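Local atomic coordinates of threonine--tRNA ligase catalytic subunit (Aeropyrum pernix, PDB entry 3A32), a protein that probably attaches threonine to tRNA(Thr) by way of a threonyl-adenylate intermediate, as the zinc-dependent catalytic subunit of a class II threonyl-tRNA synthetase. Residues P338-V343 / K370-A375; G366-G371 / P464-F469; L206-K211 / I247-G252. All blocks are in the same frame, centred on the assembly; numbering follows the deposited sequence.

Contact 1. Residues P338-V343 / K370-A375; sequences PIQFAV and KGFRVA
Gln340 and Arg373 lie one over the other. The Gln340 amide stacks on one face of the Arg373 guanidinium, the two planes only 10° apart. The amide carbon CD of Gln340 lies 3.7 Å from Arg373 NH2 and is offset toward the rim of the group. The bend of Arg373 at chi3 (-60°) brings NE to the Pro338 carbonyl, a weak bond. Gln340 OE1 turns back to the neighbouring backbone and takes the N-H of Arg373 at 2.9 Å, in the carbonyl plane and on a lone pair. A water donates to the same OE1 and to Gly371 O. In return, Arg373 O accepts from both Gln340 N and Phe341 N. The second bond, from Phe341 N at 3.0 Å, is the straighter one.

From here the segments run as parallel strands, with Ala375 N bonded to Phe341 O and Val343 N to Ala375 O. They are the two strands of a beta-alpha-beta unit in the anticodon-binding domain, joined by helix 353-369. On the face with Phe341 and Val374, Phe341 meets Phe372 in a T-shaped pair. The edge atom CE2 of Phe341 sits over the centre of the Phe372 ring, with the planes at 78°. On the face with Ala342 and Ala375, CG2 of Ile339 rests 3.8 Å from Ala375 CB.

Farther out, residues outside the two segments hold the same groups. Arg373 NH2 bonds to Thr335 O and Ala337 O, and its NH1 to Ile463 O. Gln340 NE2 is held by Phe334 O. Leu367 of helix 353-369 packs against both phenylalanines and Val374.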
ATOM      1  N   PRO A 338       2.059   8.270 -14.857  1.00  5.77           N
ATOM      2  CA  PRO A 338       0.635   8.593 -14.663  1.00  5.22           C
ATOM      3  C   PRO A 338      -0.221   8.141 -15.873  1.00  5.64           C
ATOM      4  O   PRO A 338      -1.218   7.421 -15.691  1.00  6.16           O
ATOM      5  CB  PRO A 338       0.651  10.118 -14.488  1.00  4.08           C
ATOM      6  CG  PRO A 338       2.021  10.400 -13.869  1.00  4.47           C
ATOM      7  CD  PRO A 338       2.938   9.437 -14.625  1.00  5.21           C
ATOM      8  N   ILE A 339       0.162   8.535 -17.099  1.00  6.60           N
ATOM      9  CA  ILE A 339      -0.515   8.050 -18.315  1.00  5.01           C
ATOM     10  C   ILE A 339       0.390   7.032 -19.008  1.00  6.24           C
ATOM     11  O   ILE A 339       1.501   7.374 -19.452  1.00  6.30           O
ATOM     12  CB  ILE A 339      -0.893   9.226 -19.288  1.00  6.22           C
ATOM     13  CG1 ILE A 339      -1.812  10.236 -18.578  1.00  4.73           C
ATOM     14  CG2 ILE A 339      -1.534   8.676 -20.590  1.00  3.13           C
ATOM     15  CD1 ILE A 339      -2.113  11.561 -19.388  1.00  4.11           C
ATOM     16  N   GLN A 340      -0.070   5.781 -19.099  1.00  5.80           N
ATOM     17  CA  GLN A 340       0.706   4.733 -19.736  1.00  5.20           C
ATOM     18  C   GLN A 340       0.580   4.698 -21.260  1.00  5.33           C
ATOM     19  O   GLN A 340       1.587   4.587 -21.968  1.00  4.76           O
ATOM     20  CB  GLN A 340       0.344   3.384 -19.106  1.00  6.08           C
ATOM     21  CG  GLN A 340       0.882   3.303 -17.638  1.00  6.17           C
ATOM     22  CD  GLN A 340       0.585   2.020 -16.976  1.00  6.47           C
ATOM     23  OE1 GLN A 340      -0.576   1.640 -16.824  1.00  6.73           O
ATOM     24  NE2 GLN A 340       1.633   1.331 -16.528  1.00  7.70           N
ATOM     25  N   PHE A 341      -0.647   4.787 -21.770  1.00  5.25           N
ATOM     26  CA  PHE A 341      -0.894   4.841 -23.221  1.00  5.15           C
ATOM     27  C   PHE A 341      -1.678   6.087 -23.468  1.00  6.23           C
ATOM     28  O   PHE A 341      -2.762   6.228 -22.892  1.00  5.69           O
ATOM     29  CB  PHE A 341      -1.738   3.646 -23.711  1.00  4.26           C
ATOM     30  CG  PHE A 341      -0.973   2.357 -23.780  1.00  3.39           C
ATOM     31  CD1 PHE A 341      -0.156   2.075 -24.884  1.00  2.00           C
ATOM     32  CD2 PHE A 341      -1.023   1.446 -22.723  1.00  2.00           C
ATOM     33  CE1 PHE A 341       0.579   0.888 -24.943  1.00  3.04           C
ATOM     34  CE2 PHE A 341      -0.288   0.251 -22.766  1.00  2.26           C
ATOM     35  CZ  PHE A 341       0.492  -0.053 -23.887  1.00  3.50           C
ATOM     36  N   ALA A 342      -1.165   6.989 -24.321  1.00  5.96           N
ATOM     37  CA  ALA A 342      -2.012   8.070 -24.824  1.00  6.29           C
ATOM     38  C   ALA A 342      -2.472   7.633 -26.223  1.00  7.12           C
ATOM     39  O   ALA A 342      -1.625   7.297 -27.073  1.00  9.30           O
ATOM     40  CB  ALA A 342      -1.271   9.392 -24.885  1.00  6.09           C
ATOM     41  N   VAL A 343      -3.779   7.593 -26.435  1.00  6.22           N
ATOM     42  CA  VAL A 343      -4.377   7.171 -27.699  1.00  7.98           C
ATOM     43  C   VAL A 343      -4.906   8.429 -28.387  1.00  8.19           C
ATOM     44  O   VAL A 343      -5.817   9.098 -27.869  1.00  8.45           O
ATOM     45  CB  VAL A 343      -5.534   6.127 -27.480  1.00  8.42           C
ATOM     46  CG1 VAL A 343      -6.177   5.733 -28.796  1.00  8.82           C
ATOM     47  CG2 VAL A 343      -5.026   4.830 -26.730  1.00  8.13           C
ATOM     48  N   LYS A 370      -7.378  -4.308 -19.673  1.00 12.21           N
ATOM     49  CA  LYS A 370      -6.125  -4.991 -19.253  1.00 11.45           C
ATOM     50  C   LYS A 370      -5.462  -4.396 -17.992  1.00 10.90           C
ATOM     51  O   LYS A 370      -4.480  -4.935 -17.467  1.00  8.57           O
ATOM     52  CB  LYS A 370      -5.161  -5.103 -20.429  1.00 12.66           C
ATOM     53  CG  LYS A 370      -5.692  -6.082 -21.512  1.00 14.17           C
ATOM     54  CD  LYS A 370      -4.591  -6.629 -22.345  1.00 17.64           C
ATOM     55  CE  LYS A 370      -5.125  -7.469 -23.469  1.00 17.97           C
ATOM     56  NZ  LYS A 370      -5.439  -8.818 -22.959  1.00 19.20           N
ATOM     57  N   GLY A 371      -6.015  -3.268 -17.509  1.00  9.29           N
ATOM     58  CA  GLY A 371      -5.541  -2.680 -16.268  1.00  7.34           C
ATOM     59  C   GLY A 371      -4.564  -1.518 -16.452  1.00  6.42           C
ATOM     60  O   GLY A 371      -3.878  -1.135 -15.499  1.00  5.09           O
ATOM     61  N   PHE A 372      -4.505  -0.952 -17.665  1.00  5.31           N
ATOM     62  CA  PHE A 372      -3.556   0.116 -17.994  1.00  4.86           C
ATOM     63  C   PHE A 372      -4.122   1.481 -17.707  1.00  5.68           C
ATOM     64  O   PHE A 372      -5.371   1.659 -17.638  1.00  4.82           O
ATOM     65  CB  PHE A 372      -3.144   0.065 -19.477  1.00  4.57           C
ATOM     66  CG  PHE A 372      -2.339  -1.163 -19.845  1.00  4.33           C
ATOM     67  CD1 PHE A 372      -1.059  -1.354 -19.304  1.00  3.72           C
ATOM     68  CD2 PHE A 372      -2.841  -2.092 -20.744  1.00  2.00           C
ATOM     69  CE1 PHE A 372      -0.287  -2.454 -19.645  1.00  2.00           C
ATOM     70  CE2 PHE A 372      -2.089  -3.219 -21.092  1.00  3.94           C
ATOM     71  CZ  PHE A 372      -0.810  -3.399 -20.507  1.00  4.27           C
ATOM     72  N   ARG A 373      -3.221   2.463 -17.592  1.00  5.54           N
ATOM     73  CA  ARG A 373      -3.641   3.878 -17.468  1.00  6.09           C
ATOM     74  C   ARG A 373      -3.647   4.561 -18.856  1.00  8.00           C
ATOM     75  O   ARG A 373      -2.590   4.696 -19.508  1.00  7.52           O
ATOM     76  CB  ARG A 373      -2.789   4.609 -16.436  1.00  5.87           C
ATOM     77  CG  ARG A 373      -3.069   4.115 -14.957  1.00  5.85           C
ATOM     78  CD  ARG A 373      -2.291   4.863 -13.911  1.00  5.89           C
ATOM     79  NE  ARG A 373      -0.847   4.761 -14.072  1.00  2.90           N
ATOM     80  CZ  ARG A 373      -0.093   3.754 -13.620  1.00  5.14           C
ATOM     81  NH1 ARG A 373      -0.661   2.743 -12.956  1.00  4.19           N
ATOM     82  NH2 ARG A 373       1.234   3.768 -13.802  1.00  2.00           N
ATOM     83  N   VAL A 374      -4.843   4.989 -19.283  1.00  8.87           N
ATOM     84  CA  VAL A 374      -5.111   5.384 -20.667  1.00  9.73           C
ATOM     85  C   VAL A 374      -5.664   6.842 -20.712  1.00 10.71           C
ATOM     86  O   VAL A 374      -6.465   7.246 -19.850  1.00 11.27           O
ATOM     87  CB  VAL A 374      -6.098   4.365 -21.382  1.00  9.82           C
ATOM     88  CG1 VAL A 374      -6.248   4.679 -22.914  1.00 11.20           C
ATOM     89  CG2 VAL A 374      -5.608   2.934 -21.217  1.00  8.95           C
ATOM     90  N   ALA A 375      -5.197   7.633 -21.679  1.00  9.12           N
ATOM     91  CA  ALA A 375      -5.820   8.909 -21.991  1.00  9.31           C
ATOM     92  C   ALA A 375      -6.070   8.977 -23.510  1.00  9.54           C
ATOM     93  O   ALA A 375      -5.157   8.711 -24.300  1.00  9.69           O
ATOM     94  CB  ALA A 375      -4.924  10.055 -21.521  1.00  7.12           C
TER
HETATM   95  O   HOH W   1      -1.601   0.165 -14.904  1.00  5.08           O

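Contact 2. Residues G366-G371 / P464-F469; sequences GLLDKG and PADFSF
Pro464 lays its ring against Gly371, where helix 353-369 ends in a Schellman motif. Gly371 has positive phi (99°), and its N-H bonds back to Leu368 O. The proline ring meets the glycine backbone with three carbons. CB lies 3.7 Å from Gly371 C, CG is 3.8 Å from Gly371 CA, and CD is 3.6 Å from Gly371 O. Having no N-H, Pro464 cannot bond to that carbonyl, and the fit is by packing. With an alanine here CG and CD would be gone, and a gap is likely to open beside the Gly371 backbone, with less to hold the helix end against the C-terminal segment.

Leu368 reaches the same segment one turn back. Its CG stands anti to the carbonyl carbon (chi1 -74°), and with the turn at chi2 (156°) this brings CD2 to the backbone of 464-469. There CD2 meets Ala465 O at 3.3 Å, and Asp466 CB lies farther off. The Ala465 methyl points away from the helix and lies over one face of the Phe467 ring, offset toward the rim.

Strand 465-466 is an outermost strand of the anticodon-domain sheet, bonded to Val374 beside it. The second subunit also reaches this tail: its Arg65 packs on Pro464, and its Tyr69 on Phe467. At the end of the strand Asp466 starts an Asx turn, in which Ser468 N donates to Asp466 OD1 at 3.0 Å.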
ATOM      1  N   GLY A 366     -10.130  -1.381 -24.455  1.00 10.97           N
ATOM      2  CA  GLY A 366      -9.466  -2.667 -24.317  1.00 10.28           C
ATOM      3  C   GLY A 366      -8.233  -2.565 -23.408  1.00  9.32           C
ATOM      4  O   GLY A 366      -7.980  -3.454 -22.570  1.00 10.07           O
ATOM      5  N   LEU A 367      -7.437  -1.517 -23.605  1.00  8.28           N
ATOM      6  CA  LEU A 367      -6.251  -1.237 -22.683  1.00  7.67           C
ATOM      7  C   LEU A 367      -6.662  -0.992 -21.225  1.00  7.62           C
ATOM      8  O   LEU A 367      -6.005  -1.481 -20.307  1.00  7.93           O
ATOM      9  CB  LEU A 367      -5.457  -0.043 -23.198  1.00  5.49           C
ATOM     10  CG  LEU A 367      -4.785  -0.396 -24.540  1.00  4.97           C
ATOM     11  CD1 LEU A 367      -4.256   0.890 -25.130  1.00  5.27           C
ATOM     12  CD2 LEU A 367      -3.689  -1.423 -24.356  1.00  4.59           C
ATOM     13  N   LEU A 368      -7.752  -0.245 -21.016  1.00  7.95           N
ATOM     14  CA  LEU A 368      -8.326  -0.076 -19.676  1.00  9.70           C
ATOM     15  C   LEU A 368      -8.709  -1.400 -19.073  1.00  9.85           C
ATOM     16  O   LEU A 368      -8.397  -1.641 -17.950  1.00  9.45           O
ATOM     17  CB  LEU A 368      -9.528   0.875 -19.674  1.00 10.42           C
ATOM     18  CG  LEU A 368      -9.210   2.373 -19.835  1.00 12.36           C
ATOM     19  CD1 LEU A 368     -10.397   3.149 -20.409  1.00 13.38           C
ATOM     20  CD2 LEU A 368      -8.800   2.952 -18.486  1.00 13.54           C
ATOM     21  N   ASP A 369      -9.346  -2.281 -19.836  1.00 11.24           N
ATOM     22  CA  ASP A 369      -9.724  -3.611 -19.336  1.00 12.86           C
ATOM     23  C   ASP A 369      -8.515  -4.500 -18.991  1.00 12.97           C
ATOM     24  O   ASP A 369      -8.624  -5.374 -18.122  1.00 12.94           O
ATOM     25  CB  ASP A 369     -10.617  -4.348 -20.341  1.00 13.76           C
ATOM     26  CG  ASP A 369     -12.000  -3.724 -20.477  1.00 19.62           C
ATOM     27  OD1 ASP A 369     -12.400  -2.819 -19.679  1.00 26.27           O
ATOM     28  OD2 ASP A 369     -12.725  -4.160 -21.398  1.00 25.73           O
ATOM     29  N   LYS A 370      -7.378  -4.308 -19.673  1.00 12.21           N
ATOM     30  CA  LYS A 370      -6.125  -4.991 -19.253  1.00 11.45           C
ATOM     31  C   LYS A 370      -5.462  -4.396 -17.992  1.00 10.90           C
ATOM     32  O   LYS A 370      -4.480  -4.935 -17.467  1.00  8.57           O
ATOM     33  CB  LYS A 370      -5.161  -5.103 -20.429  1.00 12.66           C
ATOM     34  CG  LYS A 370      -5.692  -6.082 -21.512  1.00 14.17           C
ATOM     35  CD  LYS A 370      -4.591  -6.629 -22.345  1.00 17.64           C
ATOM     36  CE  LYS A 370      -5.125  -7.469 -23.469  1.00 17.97           C
ATOM     37  NZ  LYS A 370      -5.439  -8.818 -22.959  1.00 19.20           N
ATOM     38  N   GLY A 371      -6.015  -3.268 -17.509  1.00  9.29           N
ATOM     39  CA  GLY A 371      -5.541  -2.680 -16.268  1.00  7.34           C
ATOM     40  C   GLY A 371      -4.564  -1.518 -16.452  1.00  6.42           C
ATOM     41  O   GLY A 371      -3.878  -1.135 -15.499  1.00  5.09           O
ATOM     42  N   PRO A 464      -5.492   0.694 -13.271  1.00  5.11           N
ATOM     43  CA  PRO A 464      -6.099   1.397 -14.426  1.00  5.01           C
ATOM     44  C   PRO A 464      -6.667   2.717 -14.045  1.00  5.50           C
ATOM     45  O   PRO A 464      -7.085   2.941 -12.892  1.00  5.87           O
ATOM     46  CB  PRO A 464      -7.237   0.478 -14.897  1.00  4.11           C
ATOM     47  CG  PRO A 464      -7.496  -0.511 -13.772  1.00  5.20           C
ATOM     48  CD  PRO A 464      -6.225  -0.536 -12.895  1.00  5.08           C
ATOM     49  N   ALA A 465      -6.684   3.600 -15.021  1.00  5.51           N
ATOM     50  CA  ALA A 465      -7.356   4.875 -14.878  1.00  5.94           C
ATOM     51  C   ALA A 465      -7.590   5.430 -16.266  1.00  5.79           C
ATOM     52  O   ALA A 465      -6.770   5.225 -17.166  1.00  6.25           O
ATOM     53  CB  ALA A 465      -6.516   5.875 -14.014  1.00  6.17           C
ATOM     54  N   ASP A 466      -8.718   6.098 -16.426  1.00  5.46           N
ATOM     55  CA  ASP A 466      -8.982   6.912 -17.591  1.00  6.50           C
ATOM     56  C   ASP A 466      -8.593   8.358 -17.281  1.00  7.38           C
ATOM     57  O   ASP A 466      -9.276   9.060 -16.521  1.00  6.89           O
ATOM     58  CB  ASP A 466     -10.454   6.798 -18.024  1.00  6.45           C
ATOM     59  CG  ASP A 466     -10.728   7.480 -19.364  1.00  9.07           C
ATOM     60  OD1 ASP A 466      -9.911   8.269 -19.876  1.00 12.33           O
ATOM     61  OD2 ASP A 466     -11.810   7.286 -19.903  1.00 13.98           O
ATOM     62  N   PHE A 467      -7.462   8.797 -17.854  1.00  7.80           N
ATOM     63  CA  PHE A 467      -6.997  10.164 -17.641  1.00  6.52           C
ATOM     64  C   PHE A 467      -7.189  11.085 -18.865  1.00  6.91           C
ATOM     65  O   PHE A 467      -6.485  12.118 -18.998  1.00  5.84           O
ATOM     66  CB  PHE A 467      -5.528  10.141 -17.222  1.00  6.49           C
ATOM     67  CG  PHE A 467      -5.288   9.691 -15.801  1.00  4.74           C
ATOM     68  CD1 PHE A 467      -6.228   9.940 -14.787  1.00  2.29           C
ATOM     69  CD2 PHE A 467      -4.071   9.074 -15.463  1.00  2.00           C
ATOM     70  CE1 PHE A 467      -5.970   9.546 -13.436  1.00  2.88           C
ATOM     71  CE2 PHE A 467      -3.783   8.713 -14.129  1.00  2.00           C
ATOM     72  CZ  PHE A 467      -4.756   8.946 -13.113  1.00  2.85           C
ATOM     73  N   SER A 468      -8.163  10.741 -19.719  1.00  6.16           N
ATOM     74  CA  SER A 468      -8.466  11.521 -20.904  1.00  7.11           C
ATOM     75  C   SER A 468      -8.604  13.002 -20.586  1.00  8.52           C
ATOM     76  O   SER A 468      -8.127  13.805 -21.363  1.00  8.56           O
ATOM     77  CB  SER A 468      -9.737  11.048 -21.610  1.00  6.29           C
ATOM     78  OG  SER A 468      -9.653   9.682 -21.914  1.00  8.84           O
ATOM     79  N   PHE A 469      -9.194  13.353 -19.432  1.00  8.89           N
ATOM     80  CA  PHE A 469      -9.456  14.764 -19.080  1.00  9.82           C
ATOM     81  C   PHE A 469      -8.208  15.633 -19.030  1.00 10.61           C
ATOM     82  O   PHE A 469      -8.309  16.872 -19.147  1.00 10.62           O
ATOM     83  CB  PHE A 469     -10.233  14.876 -17.748  1.00  9.23           C
ATOM     84  CG  PHE A 469      -9.499  14.352 -16.552  1.00  8.57           C
ATOM     85  CD1 PHE A 469      -8.625  15.186 -15.808  1.00  6.92           C
ATOM     86  CD2 PHE A 469      -9.708  13.042 -16.117  1.00  7.42           C
ATOM     87  CE1 PHE A 469      -7.972  14.702 -14.657  1.00  5.29           C
ATOM     88  CE2 PHE A 469      -9.026  12.533 -14.955  1.00  5.40           C
ATOM     89  CZ  PHE A 469      -8.168  13.349 -14.242  1.00  6.52           C
TER

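Contact 3. Residues L206-K211 / I247-G252; sequences LSMSDK and IVELEG
Ile247 opens the contact with its CG2 methyl, which rests 4.1 Å from Leu206 CG. Val248 follows with its carbonyl, which takes the N-H of Leu206 at 2.7 Å, nearly straight on.

Glu249 pairs with Leu206 across the sheet, but its side chain goes to Met208. The extended glutamate crosses the methionine at about a right angle. Met208 CG lies 3.6 Å from Glu249 CG, and the Met208 chain bends at chi2 and chi3, which brings CE to 3.7 Å from Glu249 CD. The methionine thus packs across the stem of Glu249, from CG to the carboxylate carbon. OE2 of that carboxylate forms a salt bridge with Arg233 of helix 222-243, a partner that probably fixes its rotation.

Helix 222-243 connects the two strands, making a beta-alpha-beta unit at one edge of the large mixed sheet of the class II core. Strand 246-250 is the outermost strand there. Leu250 continues the parallel pairing with both its backbone groups: its N-H goes to Leu206 O at 2.8 Å, and its O takes the N-H of Met208.

Past the strand, Glu251 lays CG 3.6 Å from Ser209 O. Its OE2 comes within 4.0 Å of Asp210 OD1, two like charges with their carboxylate planes 61° apart. A water donates to Glu251 OE2 and accepts from Lys211 N, while Asp210 OD1 has Ser212 N as a partner. Gly252, with positive phi (80°), gives its N-H weakly to Ser209 O at 3.2 Å.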
ATOM      1  N   LEU A 206      32.047   5.403   2.446  1.00 11.16           N
ATOM      2  CA  LEU A 206      31.992   4.887   3.816  1.00 11.63           C
ATOM      3  C   LEU A 206      32.305   5.977   4.805  1.00 11.73           C
ATOM      4  O   LEU A 206      33.243   6.762   4.588  1.00 13.57           O
ATOM      5  CB  LEU A 206      32.972   3.734   4.006  1.00 11.55           C
ATOM      6  CG  LEU A 206      33.071   2.606   2.957  1.00 12.32           C
ATOM      7  CD1 LEU A 206      34.032   1.471   3.425  1.00 11.15           C
ATOM      8  CD2 LEU A 206      31.706   1.993   2.529  1.00 12.88           C
ATOM      9  N   SER A 207      31.518   6.062   5.881  1.00 11.24           N
ATOM     10  CA  SER A 207      31.824   7.010   6.955  1.00 10.40           C
ATOM     11  C   SER A 207      32.149   6.277   8.279  1.00 10.98           C
ATOM     12  O   SER A 207      31.325   5.548   8.829  1.00 12.01           O
ATOM     13  CB  SER A 207      30.704   8.029   7.102  1.00  9.43           C
ATOM     14  OG  SER A 207      30.469   8.701   5.869  1.00  9.11           O
ATOM     15  N   MET A 208      33.365   6.463   8.767  1.00 11.00           N
ATOM     16  CA  MET A 208      33.924   5.621   9.826  1.00 10.51           C
ATOM     17  C   MET A 208      34.186   6.429  11.091  1.00 10.46           C
ATOM     18  O   MET A 208      34.057   7.635  11.069  1.00 10.72           O
ATOM     19  CB  MET A 208      35.237   4.986   9.344  1.00  9.42           C
ATOM     20  CG  MET A 208      35.201   4.399   7.967  1.00  8.72           C
ATOM     21  SD  MET A 208      34.003   3.035   7.844  1.00 10.34           S
ATOM     22  CE  MET A 208      34.970   1.822   6.932  1.00  7.53           C
ATOM     23  N   SER A 209      34.543   5.747  12.192  1.00 11.17           N
ATOM     24  CA  SER A 209      34.995   6.405  13.416  1.00 11.69           C
ATOM     25  C   SER A 209      36.328   7.080  13.224  1.00 12.51           C
ATOM     26  O   SER A 209      37.044   6.829  12.255  1.00 11.95           O
ATOM     27  CB  SER A 209      35.183   5.422  14.574  1.00 11.12           C
ATOM     28  OG  SER A 209      36.198   4.493  14.262  1.00  8.80           O
ATOM     29  N   ASP A 210      36.615   7.967  14.168  1.00 14.50           N
ATOM     30  CA  ASP A 210      37.981   8.321  14.532  1.00 15.71           C
ATOM     31  C   ASP A 210      38.273   7.395  15.707  1.00 16.41           C
ATOM     32  O   ASP A 210      37.614   7.466  16.736  1.00 16.21           O
ATOM     33  CB  ASP A 210      38.037   9.786  14.962  1.00 15.69           C
ATOM     34  CG  ASP A 210      39.475  10.287  15.273  1.00 16.47           C
ATOM     35  OD1 ASP A 210      40.386   9.521  15.746  1.00 16.34           O
ATOM     36  OD2 ASP A 210      39.647  11.500  15.052  1.00 18.47           O
ATOM     37  N   LYS A 211      39.229   6.491  15.535  1.00 18.73           N
ATOM     38  CA  LYS A 211      39.557   5.516  16.580  1.00 20.52           C
ATOM     39  C   LYS A 211      39.918   6.145  17.946  1.00 20.37           C
ATOM     40  O   LYS A 211      39.626   5.525  18.993  1.00 18.96           O
ATOM     41  CB  LYS A 211      40.705   4.583  16.131  1.00 22.29           C
ATOM     42  CG  LYS A 211      40.235   3.533  15.123  1.00 24.81           C
ATOM     43  CD  LYS A 211      40.676   2.095  15.490  1.00 31.32           C
ATOM     44  CE  LYS A 211      39.833   1.048  14.696  1.00 31.80           C
ATOM     45  NZ  LYS A 211      38.334   1.392  14.690  1.00 34.15           N
ATOM     46  N   ILE A 247      35.298   3.448  -4.246  1.00 15.14           N
ATOM     47  CA  ILE A 247      34.974   3.424  -2.844  1.00 15.59           C
ATOM     48  C   ILE A 247      35.714   4.574  -2.214  1.00 15.84           C
ATOM     49  O   ILE A 247      36.887   4.752  -2.482  1.00 16.46           O
ATOM     50  CB  ILE A 247      35.489   2.106  -2.145  1.00 16.54           C
ATOM     51  CG1 ILE A 247      35.059   0.827  -2.906  1.00 14.96           C
ATOM     52  CG2 ILE A 247      35.046   2.079  -0.651  1.00 16.09           C
ATOM     53  CD1 ILE A 247      33.490   0.767  -3.156  1.00 14.75           C
ATOM     54  N   VAL A 248      35.023   5.362  -1.400  1.00 14.78           N
ATOM     55  CA  VAL A 248      35.595   6.528  -0.747  1.00 14.69           C
ATOM     56  C   VAL A 248      35.401   6.272   0.742  1.00 13.95           C
ATOM     57  O   VAL A 248      34.309   5.909   1.130  1.00 13.57           O
ATOM     58  CB  VAL A 248      34.845   7.856  -1.135  1.00 14.89           C
ATOM     59  CG1 VAL A 248      35.293   8.982  -0.239  1.00 17.13           C
ATOM     60  CG2 VAL A 248      35.136   8.252  -2.578  1.00 17.00           C
ATOM     61  N   GLU A 249      36.443   6.470   1.561  1.00 14.05           N
ATOM     62  CA  GLU A 249      36.375   6.276   3.009  1.00 14.92           C
ATOM     63  C   GLU A 249      36.701   7.561   3.775  1.00 16.53           C
ATOM     64  O   GLU A 249      37.736   8.205   3.507  1.00 16.75           O
ATOM     65  CB  GLU A 249      37.306   5.157   3.437  1.00 15.12           C
ATOM     66  CG  GLU A 249      36.985   4.676   4.816  1.00 16.31           C
ATOM     67  CD  GLU A 249      37.843   3.532   5.299  1.00 17.92           C
ATOM     68  OE1 GLU A 249      38.011   2.521   4.581  1.00 16.58           O
ATOM     69  OE2 GLU A 249      38.336   3.647   6.441  1.00 20.60           O
ATOM     70  N   LEU A 250      35.802   7.966   4.694  1.00 16.85           N
ATOM     71  CA  LEU A 250      36.000   9.179   5.457  1.00 17.05           C
ATOM     72  C   LEU A 250      36.125   8.896   6.948  1.00 17.60           C
ATOM     73  O   LEU A 250      35.149   8.511   7.621  1.00 17.46           O
ATOM     74  CB  LEU A 250      34.894  10.205   5.213  1.00 17.61           C
ATOM     75  CG  LEU A 250      34.472  10.583   3.771  1.00 19.60           C
ATOM     76  CD1 LEU A 250      33.208  11.395   3.820  1.00 15.39           C
ATOM     77  CD2 LEU A 250      35.576  11.354   3.032  1.00 19.65           C
ATOM     78  N   GLU A 251      37.327   9.120   7.463  1.00 17.52           N
ATOM     79  CA  GLU A 251      37.598   8.936   8.856  1.00 19.23           C
ATOM     80  C   GLU A 251      36.871   9.992   9.661  1.00 17.78           C
ATOM     81  O   GLU A 251      36.865  11.172   9.286  1.00 18.14           O
ATOM     82  CB  GLU A 251      39.114   8.947   9.131  1.00 18.76           C
ATOM     83  CG  GLU A 251      39.479   8.914  10.654  1.00 23.19           C
ATOM     84  CD  GLU A 251      41.006   8.803  10.919  1.00 24.12           C
ATOM     85  OE1 GLU A 251      41.781   9.083   9.982  1.00 27.28           O
ATOM     86  OE2 GLU A 251      41.410   8.424  12.041  1.00 27.81           O
ATOM     87  N   GLY A 252      36.245   9.559  10.760  1.00 16.98           N
ATOM     88  CA  GLY A 252      35.619  10.480  11.683  1.00 16.05           C
ATOM     89  C   GLY A 252      34.253  10.982  11.273  1.00 15.98           C
ATOM     90  O   GLY A 252      33.703  11.851  11.952  1.00 15.71           O
TER
HETATM   91  O   HOH W   2      40.819   6.128  13.073  1.00 29.99           O

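In the fold
Contacts 1 and 2 adjoin, with centres about 5 Å apart, and share Lys370 and Gly371. Strand 373-380 lies between strands 341-347 and 465-466 in one sheet. Val374 ties the two contacts together: its N and O probably bond to Ala465 O and Phe467 N, at 2.9 and 2.7 Å. Contact 3 belongs to the catalytic core, across the centre of the chain. Its centre is about 48 Å from that of contact 1 and about 51 Å from that of contact 2. Contacts 1 and 3 both pair parallel strands of beta-alpha-beta units. All three lie away from the zinc ion held by Cys112, His166 and His310.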